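Local atomic coordinates of nucleocapsid (Crimean-congo hemorrhagic fever virus, PDB entry 4AKL), a protein that binds single- and double-stranded RNA, probably packaging the viral genome, and displays sequence-non-specific endonuclease activity on double-stranded DNA. Residues Ile220-Ser223 / Ala229-Ala232; Gly207-Ala212 / Asn258-Lys263; Leu454-Leu459 / Gly474-Ala479; Glu199-Phe204 / Thr233-Leu238; Gln122-Gln127 / Ser295-Gln300. All blocks are in the same frame, centred on the assembly; numbering follows the deposited sequence.

Interaction 1: residues Ile220-Ser223 / Ala229-Ala232; sequences INKS and ALVA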
# COMPACT_ATOMS: atom_id res chain seq x y z
N ILE A 220 38.79 1.00 14.92
CA ILE A 220 37.56 1.61 14.42
C ILE A 220 36.90 0.78 13.27
O ILE A 220 35.67 0.81 13.11
CB ILE A 220 37.83 3.06 13.95
CG1 ILE A 220 36.54 3.85 13.84
CG2 ILE A 220 38.59 3.07 12.61
CD1 ILE A 220 35.80 4.02 15.14
N ASN A 221 37.70 0.06 12.51
CA ASN A 221 37.20 -0.73 11.40
C ASN A 221 36.87 -2.17 11.78
O ASN A 221 36.34 -2.91 10.95
CB ASN A 221 38.21 -0.71 10.25
CG ASN A 221 38.49 0.69 9.75
OD1 ASN A 221 37.56 1.44 9.42
ND2 ASN A 221 39.77 1.06 9.68
N LYS A 222 37.17 -2.56 13.03
CA LYS A 222 36.97 -3.97 13.46
C LYS A 222 35.59 -4.52 13.06
O LYS A 222 34.55 -3.95 13.42
CB LYS A 222 37.20 -4.16 14.99
CG LYS A 222 37.36 -5.65 15.37
CD LYS A 222 37.65 -5.90 16.85
CE LYS A 222 37.75 -7.43 17.13
NZ LYS A 222 37.77 -7.76 18.57
N SER A 223 35.58 -5.61 12.31
CA SER A 223 34.33 -6.29 11.99
C SER A 223 34.08 -7.38 13.02
O SER A 223 35.01 -8.02 13.52
CB SER A 223 34.34 -6.87 10.55
OG SER A 223 35.61 -7.36 10.17
N ALA A 229 31.56 -4.35 9.89
CA ALA A 229 32.14 -3.41 10.88
C ALA A 229 31.21 -3.14 12.07
O ALA A 229 30.06 -2.71 11.90
CB ALA A 229 32.49 -2.11 10.24
N LEU A 230 31.72 -3.38 13.27
CA LEU A 230 30.95 -3.17 14.50
C LEU A 230 30.31 -1.77 14.56
O LEU A 230 29.17 -1.63 15.06
CB LEU A 230 31.80 -3.44 15.73
CG LEU A 230 32.36 -4.86 15.90
CD1 LEU A 230 33.46 -4.87 17.03
CD2 LEU A 230 31.25 -5.90 16.14
N VAL A 231 31.01 -0.77 14.03
CA VAL A 231 30.48 0.59 13.88
C VAL A 231 29.19 0.61 13.07
O VAL A 231 28.23 1.26 13.47
CB VAL A 231 31.51 1.56 13.21
CG1 VAL A 231 30.82 2.84 12.69
CG2 VAL A 231 32.61 1.91 14.18
N ALA A 232 29.18 -0.11 11.95
CA ALA A 232 27.97 -0.19 11.09
C ALA A 232 26.80 -0.89 11.82
O ALA A 232 25.73 -0.31 11.98
CB ALA A 232 28.28 -0.92 9.79
O HOH W 1 33.74 -0.92 13.12
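Lys222 and Leu230 are joined by a backbone bond at the N-terminal start of helix 230-242 in the stalk of this nucleocapsid protein. Leu230 N donates to Lys222 O over 2.9 Å, and the bond is close to straight at 168° about the hydrogen. The N-H meets the oxygen in the carbonyl plane, with a C=O...N angle of 154°. Ala229 is the N-cap residue, and Lys222 O of the preceding loop accepts the N-H of the residue after it. Ala229 CA lies 3.5 Å from Lys222 O as a CA-H...O contact, and CG of Leu230 also closes on that oxygen. Beside this bond, a single beta bridge brings Ser223 and Ala229 together, with their CA atoms 3.8 Å apart.

A bridging water joins the next N-H to the loop. It accepts from Val231 N at 2.9 Å and donates to both Ile220 O and Lys222 O, linking the two loop carbonyls to the helix start. Next to the water-bridged carbonyl of Ile220 there is apolar packing: this residue has CG1 anti to its backbone nitrogen (chi1 -162°), which brings CD1 to CG2 of Val231.

Farther out, Trp217 packs against Lys222, Leu230 and Val231, and Pro215 against Ile220. Helix 270-292 packs on the contact through His283, whose NE2 hydrogen-bonds Asn221 OD1 and whose side chain touches Ala229 and Val231. The shortest of the water's bonds is to Ile220 O, at 2.6 Å, and Val231 CG2 lies 3.4 Å from the same oxygen.

Interaction 2: residues Gly207-Ala212 / Asn258-Lys263; sequences GKYIMA and NGYLDK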
# COMPACT_ATOMS: atom_id res chain seq x y z
N GLY A 207 28.10 14.42 18.73
CA GLY A 207 29.17 15.35 18.29
C GLY A 207 30.51 15.11 19.01
O GLY A 207 31.43 15.94 18.92
N LYS A 208 30.63 13.97 19.71
CA LYS A 208 31.84 13.60 20.47
C LYS A 208 32.80 12.76 19.60
O LYS A 208 33.11 11.60 19.90
CB LYS A 208 31.43 12.86 21.76
CG LYS A 208 30.62 13.72 22.71
CD LYS A 208 30.21 12.99 23.99
CE LYS A 208 29.22 13.83 24.80
NZ LYS A 208 28.69 13.07 25.97
N TYR A 209 33.26 13.37 18.55
CA TYR A 209 34.04 12.68 17.51
C TYR A 209 35.40 12.10 17.95
O TYR A 209 35.86 11.09 17.36
CB TYR A 209 34.22 13.59 16.29
CG TYR A 209 34.70 15.00 16.58
CD1 TYR A 209 36.04 15.26 16.88
CD2 TYR A 209 33.83 16.08 16.53
CE1 TYR A 209 36.50 16.57 17.13
CE2 TYR A 209 34.26 17.38 16.78
CZ TYR A 209 35.59 17.62 17.09
OH TYR A 209 36.03 18.90 17.34
N ILE A 210 36.02 12.70 18.99
CA ILE A 210 37.34 12.24 19.51
C ILE A 210 37.26 10.77 19.99
O ILE A 210 38.27 10.07 19.98
CB ILE A 210 37.88 13.14 20.64
CG1 ILE A 210 38.12 14.57 20.17
CG2 ILE A 210 39.21 12.61 21.22
CD1 ILE A 210 38.25 15.54 21.38
N MET A 211 36.04 10.31 20.38
CA MET A 211 35.83 8.89 20.75
C MET A 211 36.27 7.93 19.66
O MET A 211 36.68 6.82 19.95
CB MET A 211 34.37 8.60 21.08
CG MET A 211 33.85 9.33 22.27
SD MET A 211 32.07 9.09 22.44
CE MET A 211 32.03 7.39 23.02
N ALA A 212 36.20 8.33 18.41
CA ALA A 212 36.64 7.46 17.31
C ALA A 212 38.14 7.05 17.39
O ALA A 212 38.53 6.04 16.81
CB ALA A 212 36.37 8.12 16.05
N ASN A 258 36.35 15.95 10.57
CA ASN A 258 37.15 16.37 9.42
C ASN A 258 37.59 17.84 9.54
O ASN A 258 38.74 18.16 9.22
CB ASN A 258 36.38 16.10 8.13
CG ASN A 258 37.23 16.25 6.91
OD1 ASN A 258 38.33 15.71 6.83
ND2 ASN A 258 36.73 17.00 5.94
N GLY A 259 36.69 18.72 10.01
CA GLY A 259 37.05 20.12 10.35
C GLY A 259 38.18 20.15 11.39
O GLY A 259 39.19 20.89 11.23
N TYR A 260 38.03 19.33 12.43
CA TYR A 260 38.99 19.28 13.53
C TYR A 260 40.39 18.86 13.08
O TYR A 260 41.37 19.49 13.47
CB TYR A 260 38.54 18.32 14.64
CG TYR A 260 39.50 18.27 15.80
CD1 TYR A 260 39.42 19.21 16.84
CD2 TYR A 260 40.51 17.31 15.85
CE1 TYR A 260 40.32 19.18 17.92
CE2 TYR A 260 41.42 17.27 16.92
CZ TYR A 260 41.31 18.21 17.95
OH TYR A 260 42.20 18.16 18.98
N LEU A 261 40.45 17.77 12.30
CA LEU A 261 41.72 17.23 11.80
C LEU A 261 42.38 18.25 10.85
O LEU A 261 43.60 18.31 10.75
CB LEU A 261 41.51 15.89 11.08
CG LEU A 261 40.99 14.70 11.93
CD1 LEU A 261 40.43 13.57 11.03
CD2 LEU A 261 42.05 14.17 12.90
N ASP A 262 41.56 19.05 10.18
CA ASP A 262 42.04 20.07 9.26
C ASP A 262 42.54 21.30 10.03
O ASP A 262 43.54 21.86 9.66
CB ASP A 262 40.95 20.45 8.25
CG ASP A 262 41.41 21.52 7.25
OD1 ASP A 262 42.60 21.53 6.85
OD2 ASP A 262 40.57 22.35 6.89
N LYS A 263 41.83 21.70 11.09
CA LYS A 263 42.24 22.82 11.94
C LYS A 263 43.56 22.49 12.66
O LYS A 263 44.48 23.28 12.66
CB LYS A 263 41.13 23.17 12.95
CG LYS A 263 39.89 23.85 12.31
CD LYS A 263 38.61 23.66 13.14
CE LYS A 263 37.44 24.37 12.51
NZ LYS A 263 37.35 24.04 11.07
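Tyr209 and Tyr260 make this contact alone, where the loop after helix 195-204 meets the last turns of helix 245-263 on the stalk. The tight part is the hydroxyl end of Tyr209. Its OH lies 3.4 Å from Tyr260 CD1, and its CE1 comes within 3.7 Å of Tyr260 CB at the root of the other side chain. The two side chains cross at about a right angle, while the ring planes form an oblique pair, turned 47° against each other with centroids 5.6 Å apart. Tyr209 holds CG between its backbone N and carbonyl carbon (chi1 49°), a setting that sends the ring out from the 3-10 turn to the helix. Tyr260 has CG anti to its own nitrogen and receives it at CB, CG and CD1.

The looser side is toward solvent. Only 117 Å² is buried in all, both tyrosines stay partly exposed, and each also touches a neighbouring molecule of the crystal. Inward, Tyr209 settles on Thr253, Ala256 and Leu257 of the same helix, and the ring of His264 meets that of Tyr260. The DEVD motif, Asp266 to Asp269, follows shortly along the chain.

With carbon-rich surfaces touching and the Tyr209 hydroxyl laid against ring carbon, the contact rests on dispersion and shape, and it ties the loop to the helix without a polar bond between the two rings.

Interaction 3: residues Leu454-Leu459 / Gly474-Ala479; sequences LLHQSL and GNATSA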
# COMPACT_ATOMS: atom_id res chain seq x y z
N LEU A 454 -7.47 -7.87 2.81
CA LEU A 454 -8.53 -7.04 3.36
C LEU A 454 -8.55 -7.05 4.91
O LEU A 454 -8.66 -6.01 5.50
CB LEU A 454 -9.89 -7.42 2.83
CG LEU A 454 -10.22 -7.08 1.37
CD1 LEU A 454 -11.56 -7.80 1.01
CD2 LEU A 454 -10.29 -5.54 1.03
N LEU A 455 -8.44 -8.21 5.53
CA LEU A 455 -8.39 -8.30 7.00
C LEU A 455 -7.21 -7.53 7.60
O LEU A 455 -7.34 -6.83 8.60
CB LEU A 455 -8.33 -9.76 7.47
CG LEU A 455 -8.36 -10.02 9.00
CD1 LEU A 455 -9.58 -9.42 9.64
CD2 LEU A 455 -8.26 -11.52 9.33
N HIS A 456 -6.07 -7.70 6.97
CA HIS A 456 -4.83 -7.05 7.39
C HIS A 456 -5.05 -5.55 7.45
O HIS A 456 -4.81 -4.93 8.46
CB HIS A 456 -3.71 -7.41 6.41
CG HIS A 456 -2.39 -6.88 6.81
ND1 HIS A 456 -1.61 -7.49 7.78
CD2 HIS A 456 -1.70 -5.81 6.39
CE1 HIS A 456 -0.50 -6.79 7.93
NE2 HIS A 456 -0.53 -5.77 7.09
N GLN A 457 -5.56 -5.01 6.37
CA GLN A 457 -5.88 -3.61 6.25
C GLN A 457 -6.90 -3.12 7.24
O GLN A 457 -6.77 -2.03 7.70
CB GLN A 457 -6.35 -3.31 4.84
CG GLN A 457 -5.12 -3.34 3.93
CD GLN A 457 -5.46 -3.27 2.54
OE1 GLN A 457 -6.32 -2.48 2.13
NE2 GLN A 457 -4.81 -4.08 1.76
N SER A 458 -7.92 -3.93 7.55
CA SER A 458 -8.85 -3.58 8.59
C SER A 458 -8.14 -3.58 9.92
O SER A 458 -8.41 -2.75 10.75
CB SER A 458 -10.02 -4.56 8.66
OG SER A 458 -11.02 -4.07 9.51
N LEU A 459 -7.22 -4.52 10.13
CA LEU A 459 -6.47 -4.62 11.40
C LEU A 459 -5.44 -3.48 11.63
O LEU A 459 -5.14 -3.15 12.79
CB LEU A 459 -5.78 -5.99 11.54
CG LEU A 459 -6.63 -7.26 11.72
CD1 LEU A 459 -5.70 -8.42 11.79
CD2 LEU A 459 -7.55 -7.21 12.99
N GLY A 474 3.57 -1.10 14.04
CA GLY A 474 3.22 -2.33 14.75
C GLY A 474 3.00 -3.49 13.79
O GLY A 474 3.29 -3.40 12.62
N ASN A 475 2.47 -4.57 14.34
CA ASN A 475 2.22 -5.80 13.62
C ASN A 475 0.71 -6.02 13.68
O ASN A 475 0.16 -6.35 14.75
CB ASN A 475 3.02 -6.94 14.27
CG ASN A 475 2.79 -8.31 13.58
OD1 ASN A 475 2.51 -8.39 12.37
ND2 ASN A 475 2.93 -9.39 14.37
N ALA A 476 0.04 -5.80 12.55
CA ALA A 476 -1.42 -6.01 12.47
C ALA A 476 -1.81 -7.40 12.98
O ALA A 476 -2.77 -7.54 13.74
CB ALA A 476 -1.91 -5.83 11.04
N THR A 477 -1.02 -8.40 12.59
CA THR A 477 -1.29 -9.81 12.88
C THR A 477 -1.14 -10.26 14.34
O THR A 477 -1.37 -11.44 14.65
CB THR A 477 -0.42 -10.70 11.96
OG1 THR A 477 -1.11 -11.94 11.72
CG2 THR A 477 0.96 -10.96 12.56
N SER A 478 -0.76 -9.33 15.23
CA SER A 478 -0.69 -9.56 16.66
C SER A 478 -2.00 -9.24 17.36
O SER A 478 -2.13 -9.47 18.54
CB SER A 478 0.42 -8.68 17.29
OG SER A 478 1.69 -9.07 16.79
N ALA A 479 -2.98 -8.71 16.63
CA ALA A 479 -4.24 -8.30 17.24
C ALA A 479 -4.92 -9.42 18.02
O ALA A 479 -4.91 -10.58 17.61
CB ALA A 479 -5.19 -7.78 16.20
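Ala476 sits between His456 and Leu459 of helix 450-460, and its methyl group is the centre of the contact. CB of Ala476 approaches the imidazole at CE1, 3.5 Å away, and ND1 is only slightly farther; the approach to the ring is oblique. Leu459 CB lies 3.9 Å from the same methyl. His456 has CG anti to its backbone nitrogen (chi1 -175°), which sends the ring to the alanine methyl from about one turn before Leu459.

Leu459 spreads its two branches over the 3-10 turn 476-478. CD1 touches the carbonyl O of Ala476 at 3.6 Å, while CD2 reaches CB of Ala479 at 4.0 Å. That carbonyl already accepts a backbone bond from Ala479 N within the turn.

The turn leads, through Ala479, into strand 480-481, which pairs in parallel with strand 155-156 in the globular head. Tyr156 of that partner strand packs on Leu459, and Thr477 leans on Leu170 and Ile174 of helix 163-181. Small methyls against a leucine and the CE1-ND1 part of an imidazole imply that close apolar fit, not directional bonding, seats the C-terminal segment on this helix.

Interaction 4: residues Glu199-Phe204 / Thr233-Leu238; sequences EWCREF and TGLAKL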
# COMPACT_ATOMS: atom_id res chain seq x y z
N GLU A 199 25.79 1.73 22.95
CA GLU A 199 25.86 2.88 23.85
C GLU A 199 27.04 3.82 23.48
O GLU A 199 26.95 5.04 23.69
CB GLU A 199 25.89 2.36 25.31
CG GLU A 199 25.94 3.41 26.43
CD GLU A 199 24.82 4.43 26.39
OE1 GLU A 199 23.62 4.05 26.32
OE2 GLU A 199 25.15 5.64 26.45
N TRP A 200 28.11 3.26 22.91
CA TRP A 200 29.24 4.07 22.41
C TRP A 200 28.79 4.91 21.23
O TRP A 200 29.18 6.09 21.11
CB TRP A 200 30.40 3.17 21.95
CG TRP A 200 31.64 3.90 21.46
CD1 TRP A 200 32.76 4.20 22.19
CD2 TRP A 200 31.89 4.41 20.13
NE1 TRP A 200 33.67 4.86 21.40
CE2 TRP A 200 33.16 5.01 20.14
CE3 TRP A 200 31.15 4.43 18.94
CZ2 TRP A 200 33.73 5.61 19.01
CZ3 TRP A 200 31.72 5.04 17.80
CH2 TRP A 200 33.00 5.62 17.86
N CYS A 201 27.99 4.30 20.35
CA CYS A 201 27.45 4.99 19.18
C CYS A 201 26.55 6.14 19.60
O CYS A 201 26.64 7.24 19.03
CB CYS A 201 26.70 4.02 18.25
SG CYS A 201 27.78 2.86 17.39
N ARG A 202 25.68 5.89 20.58
CA ARG A 202 24.75 6.92 21.08
C ARG A 202 25.53 8.14 21.57
O ARG A 202 25.14 9.26 21.29
CB ARG A 202 23.83 6.36 22.19
CG ARG A 202 22.71 7.36 22.68
CD ARG A 202 21.62 6.70 23.60
NE ARG A 202 22.04 5.37 24.04
CZ ARG A 202 21.44 4.20 23.74
NH1 ARG A 202 20.32 4.13 23.00
NH2 ARG A 202 21.98 3.07 24.22
N GLU A 203 26.63 7.92 22.26
CA GLU A 203 27.48 9.04 22.72
C GLU A 203 28.24 9.73 21.55
O GLU A 203 28.28 10.97 21.47
CB GLU A 203 28.44 8.56 23.80
CG GLU A 203 27.76 8.31 25.18
CD GLU A 203 27.37 9.61 25.91
OE1 GLU A 203 28.11 10.62 25.80
OE2 GLU A 203 26.33 9.61 26.59
N PHE A 204 28.83 8.93 20.66
CA PHE A 204 29.56 9.43 19.49
C PHE A 204 28.70 10.41 18.66
O PHE A 204 29.15 11.52 18.36
CB PHE A 204 30.02 8.26 18.61
CG PHE A 204 30.65 8.67 17.31
CD1 PHE A 204 31.97 9.12 17.29
CD2 PHE A 204 29.93 8.60 16.11
CE1 PHE A 204 32.57 9.50 16.08
CE2 PHE A 204 30.53 8.99 14.89
CZ PHE A 204 31.87 9.44 14.89
N THR A 233 27.04 -2.13 12.26
CA THR A 233 26.01 -2.90 12.99
C THR A 233 25.56 -2.17 14.25
O THR A 233 24.37 -2.19 14.58
CB THR A 233 26.47 -4.37 13.35
OG1 THR A 233 27.67 -4.36 14.10
CG2 THR A 233 26.72 -5.17 12.09
N GLY A 234 26.49 -1.50 14.91
CA GLY A 234 26.20 -0.69 16.10
C GLY A 234 25.22 0.42 15.81
O GLY A 234 24.16 0.50 16.45
N LEU A 235 25.55 1.26 14.85
CA LEU A 235 24.64 2.35 14.42
C LEU A 235 23.30 1.84 13.89
O LEU A 235 22.26 2.43 14.19
CB LEU A 235 25.30 3.23 13.35
CG LEU A 235 26.15 4.35 13.93
CD1 LEU A 235 27.16 4.91 12.88
CD2 LEU A 235 25.24 5.43 14.49
N ALA A 236 23.34 0.77 13.10
CA ALA A 236 22.10 0.15 12.59
C ALA A 236 21.22 -0.30 13.77
O ALA A 236 20.01 -0.02 13.80
CB ALA A 236 22.42 -1.03 11.66
N LYS A 237 21.84 -0.99 14.73
CA LYS A 237 21.15 -1.43 15.96
C LYS A 237 20.62 -0.23 16.75
O LYS A 237 19.51 -0.28 17.29
CB LYS A 237 22.07 -2.31 16.82
CG LYS A 237 21.42 -3.01 18.04
CD LYS A 237 20.40 -4.10 17.65
CE LYS A 237 20.24 -5.14 18.79
NZ LYS A 237 20.15 -4.49 20.13
N LEU A 238 21.40 0.86 16.79
CA LEU A 238 20.98 2.10 17.46
C LEU A 238 19.75 2.70 16.77
O LEU A 238 18.81 3.13 17.44
CB LEU A 238 22.13 3.12 17.50
CG LEU A 238 22.13 4.26 18.54
CD1 LEU A 238 20.87 5.08 18.52
CD2 LEU A 238 22.36 3.71 19.97
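Two helices of the stalk, 195-204 and 230-242, cross almost perpendicularly here; the axes of their short segments 199-204 and 233-238 make an angle of -82° and come within 8.9 Å of each other. Gly234 lies at the crossing beside Cys201. Having no side chain, it lets Cys201 SG pack straight on its carbonyl carbon, with the sulfur 3.7 Å from Leu235 N and little farther from Gly234 C. Leu235 CG borders the same sulfur at 4.1 Å.

The second focus is Leu238 under Arg202. CD2 of Leu238 lies over one face of the guanidinium, displaced toward its rim and 3.7 Å from NH1, and it touches Arg202 CB as well. The two side chains run at about a right angle. Arg202 turns its chain at chi3 (12°), which brings the head back along its own helix to Glu199. There NH2 and NE both grip Glu199 OE1 side-on, NH2 at 2.8 Å in a salt bridge. Both nitrogens approach from one face of the carboxylate plane. Two bonds to one oxygen probably limit the turning of the guanidinium.

Helix 245-263 packs on the same cluster, with Val246 against Leu235 and Leu238, Ala250 against Leu235, and Thr253 against Phe204. Val198, one turn before Arg202, adds to the cover of Leu238, while Thr241 and Glu242 flank Arg202 near the end of helix 230-242.

Interaction 5: residues Gln122-Gln127 / Ser295-Gln300; sequences QLFNYQ and SALRAQ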
# COMPACT_ATOMS: atom_id res chain seq x y z
N GLN A 122 13.72 1.22 -4.49
CA GLN A 122 12.54 1.37 -5.37
C GLN A 122 11.24 1.34 -4.55
O GLN A 122 10.32 2.08 -4.86
CB GLN A 122 12.51 0.31 -6.47
CG GLN A 122 13.68 0.44 -7.46
CD GLN A 122 13.75 -0.71 -8.41
OE1 GLN A 122 13.89 -1.84 -8.00
NE2 GLN A 122 13.65 -0.44 -9.72
N LEU A 123 11.19 0.51 -3.50
CA LEU A 123 10.01 0.47 -2.60
C LEU A 123 9.93 1.74 -1.79
O LEU A 123 8.83 2.34 -1.73
CB LEU A 123 10.01 -0.72 -1.61
CG LEU A 123 9.86 -2.11 -2.15
CD1 LEU A 123 9.92 -3.19 -1.07
CD2 LEU A 123 8.52 -2.20 -2.95
N PHE A 124 11.06 2.15 -1.17
CA PHE A 124 11.03 3.36 -0.33
C PHE A 124 10.68 4.59 -1.13
O PHE A 124 9.86 5.38 -0.67
CB PHE A 124 12.35 3.60 0.38
CG PHE A 124 12.61 2.65 1.52
CD1 PHE A 124 11.57 1.98 2.18
CD2 PHE A 124 13.89 2.46 1.95
CE1 PHE A 124 11.86 1.12 3.25
CE2 PHE A 124 14.16 1.60 3.01
CZ PHE A 124 13.13 0.94 3.65
N ASN A 125 11.27 4.73 -2.33
CA ASN A 125 11.00 5.85 -3.20
C ASN A 125 9.51 5.93 -3.58
O ASN A 125 8.93 7.02 -3.62
CB ASN A 125 11.89 5.76 -4.45
CG ASN A 125 11.67 6.93 -5.43
OD1 ASN A 125 10.62 7.05 -6.07
ND2 ASN A 125 12.68 7.79 -5.56
N TYR A 126 8.88 4.76 -3.83
CA TYR A 126 7.49 4.75 -4.21
C TYR A 126 6.63 5.23 -3.02
O TYR A 126 5.71 5.98 -3.20
CB TYR A 126 7.06 3.31 -4.64
CG TYR A 126 5.57 3.07 -4.61
CD1 TYR A 126 4.96 2.66 -3.46
CD2 TYR A 126 4.79 3.27 -5.72
CE1 TYR A 126 3.57 2.42 -3.42
CE2 TYR A 126 3.38 3.05 -5.69
CZ TYR A 126 2.78 2.62 -4.53
OH TYR A 126 1.40 2.36 -4.44
N GLN A 127 6.93 4.78 -1.81
CA GLN A 127 6.14 5.19 -0.64
C GLN A 127 6.26 6.68 -0.42
O GLN A 127 5.25 7.36 -0.19
CB GLN A 127 6.54 4.41 0.63
CG GLN A 127 6.31 2.87 0.51
CD GLN A 127 4.84 2.42 0.39
OE1 GLN A 127 3.89 3.16 0.73
NE2 GLN A 127 4.65 1.19 -0.10
N SER A 295 13.46 -7.37 6.06
CA SER A 295 12.21 -7.91 5.52
C SER A 295 10.98 -7.20 6.07
O SER A 295 9.99 -7.08 5.37
CB SER A 295 12.11 -9.40 5.82
OG SER A 295 13.34 -10.02 5.51
N ALA A 296 11.05 -6.72 7.32
CA ALA A 296 9.97 -5.92 7.89
C ALA A 296 9.78 -4.62 7.07
O ALA A 296 8.67 -4.25 6.70
CB ALA A 296 10.24 -5.65 9.41
N LEU A 297 10.87 -3.94 6.74
CA LEU A 297 10.78 -2.72 5.90
C LEU A 297 10.38 -3.08 4.44
O LEU A 297 9.66 -2.30 3.79
CB LEU A 297 12.08 -1.86 5.99
CG LEU A 297 12.29 -0.97 7.25
CD1 LEU A 297 13.75 -0.38 7.41
CD2 LEU A 297 11.26 0.19 7.28
N ARG A 298 10.81 -4.25 3.93
CA ARG A 298 10.35 -4.70 2.60
C ARG A 298 8.83 -4.93 2.56
O ARG A 298 8.17 -4.44 1.63
CB ARG A 298 11.10 -5.94 2.09
CG ARG A 298 10.48 -6.60 0.78
CD ARG A 298 11.42 -7.67 0.22
NE ARG A 298 12.71 -7.07 -0.15
CZ ARG A 298 12.98 -6.48 -1.33
NH1 ARG A 298 12.06 -6.39 -2.30
NH2 ARG A 298 14.21 -5.97 -1.53
N ALA A 299 8.29 -5.63 3.57
CA ALA A 299 6.83 -5.91 3.69
C ALA A 299 5.93 -4.64 3.86
O ALA A 299 4.85 -4.51 3.25
CB ALA A 299 6.57 -6.90 4.87
N GLN A 300 6.36 -3.70 4.70
CA GLN A 300 5.65 -2.44 4.84
C GLN A 300 5.78 -1.67 3.51
O GLN A 300 4.80 -1.08 3.03
CB GLN A 300 6.20 -1.60 6.01
CG GLN A 300 5.34 -0.38 6.43
CD GLN A 300 4.04 -0.76 7.18
OE1 GLN A 300 3.55 -1.88 7.07
NE2 GLN A 300 3.49 0.20 7.93
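Phe124 and Leu297 supply the apolar packing, their side chains crossing at about a right angle. Phe124 turns an edge of its ring to Leu297, whose CB lies near the ring plane, 3.8 Å from CZ. Leu297 CD1 comes to 4.0 Å from the same carbon.

Leu123 packs instead on the backbone and guanidinium of Arg298, again with the side chains at about a right angle. Its CD1 presses on the carbonyl O of Arg298 at 3.5 Å and touches CG of the same arginine at 3.9 Å. Arg298 starts with its CB pointing away from helix 120-136, but the chain bends at chi3 (-61°) and carries the guanidinium back so that one face lies over Leu123 CD1. Its NH1 hydrogen-bonds Pro118 O, just before helix 120-136, and holds the group there. A triethylene glycol molecule, probably from the crystallisation liquor, lies about 4 Å from this side chain.

Helix 295-301 follows the long stalk helix 270-292, and the contact meets the chain where it returns to the globular head. The short segments cross at 44°, their axes 9.9 Å apart.

Polar groups border the far end. Gln127, bent at chi2, directs NE2 to the C-terminal end of helix 295-301 and the loop after it, where it hydrogen-bonds Gly301 O and Gln303 O; Gln300 O is a looser neighbour of NE2 at 3.9 Å. Gln300 NE2 turns to Tyr470 O, and Tyr470 also packs on Gln127.

How the interactions relate
Interactions 1, 2 and 4 cluster in the stalk: 1 and 4 share helix 230-242, and 2 and 4 meet through the Lys208-Glu203 salt bridge and Met211 against Trp200. Interaction 4 is the buried one, with sulfur on backbone and leucine on a guanidinium face, whereas interaction 2 lies at the surface and is made by two tyrosines. Interaction 1, partly buried, differs in resting on backbone polarity and a water. Interaction 3, in the head, is methyl packing that seats the C-terminal segment, with its centre 38 Å from that of interaction 1. Interaction 5, 17 Å from interaction 3 between centres, lies where stalk meets head and mixes apolar packing with an arginine face.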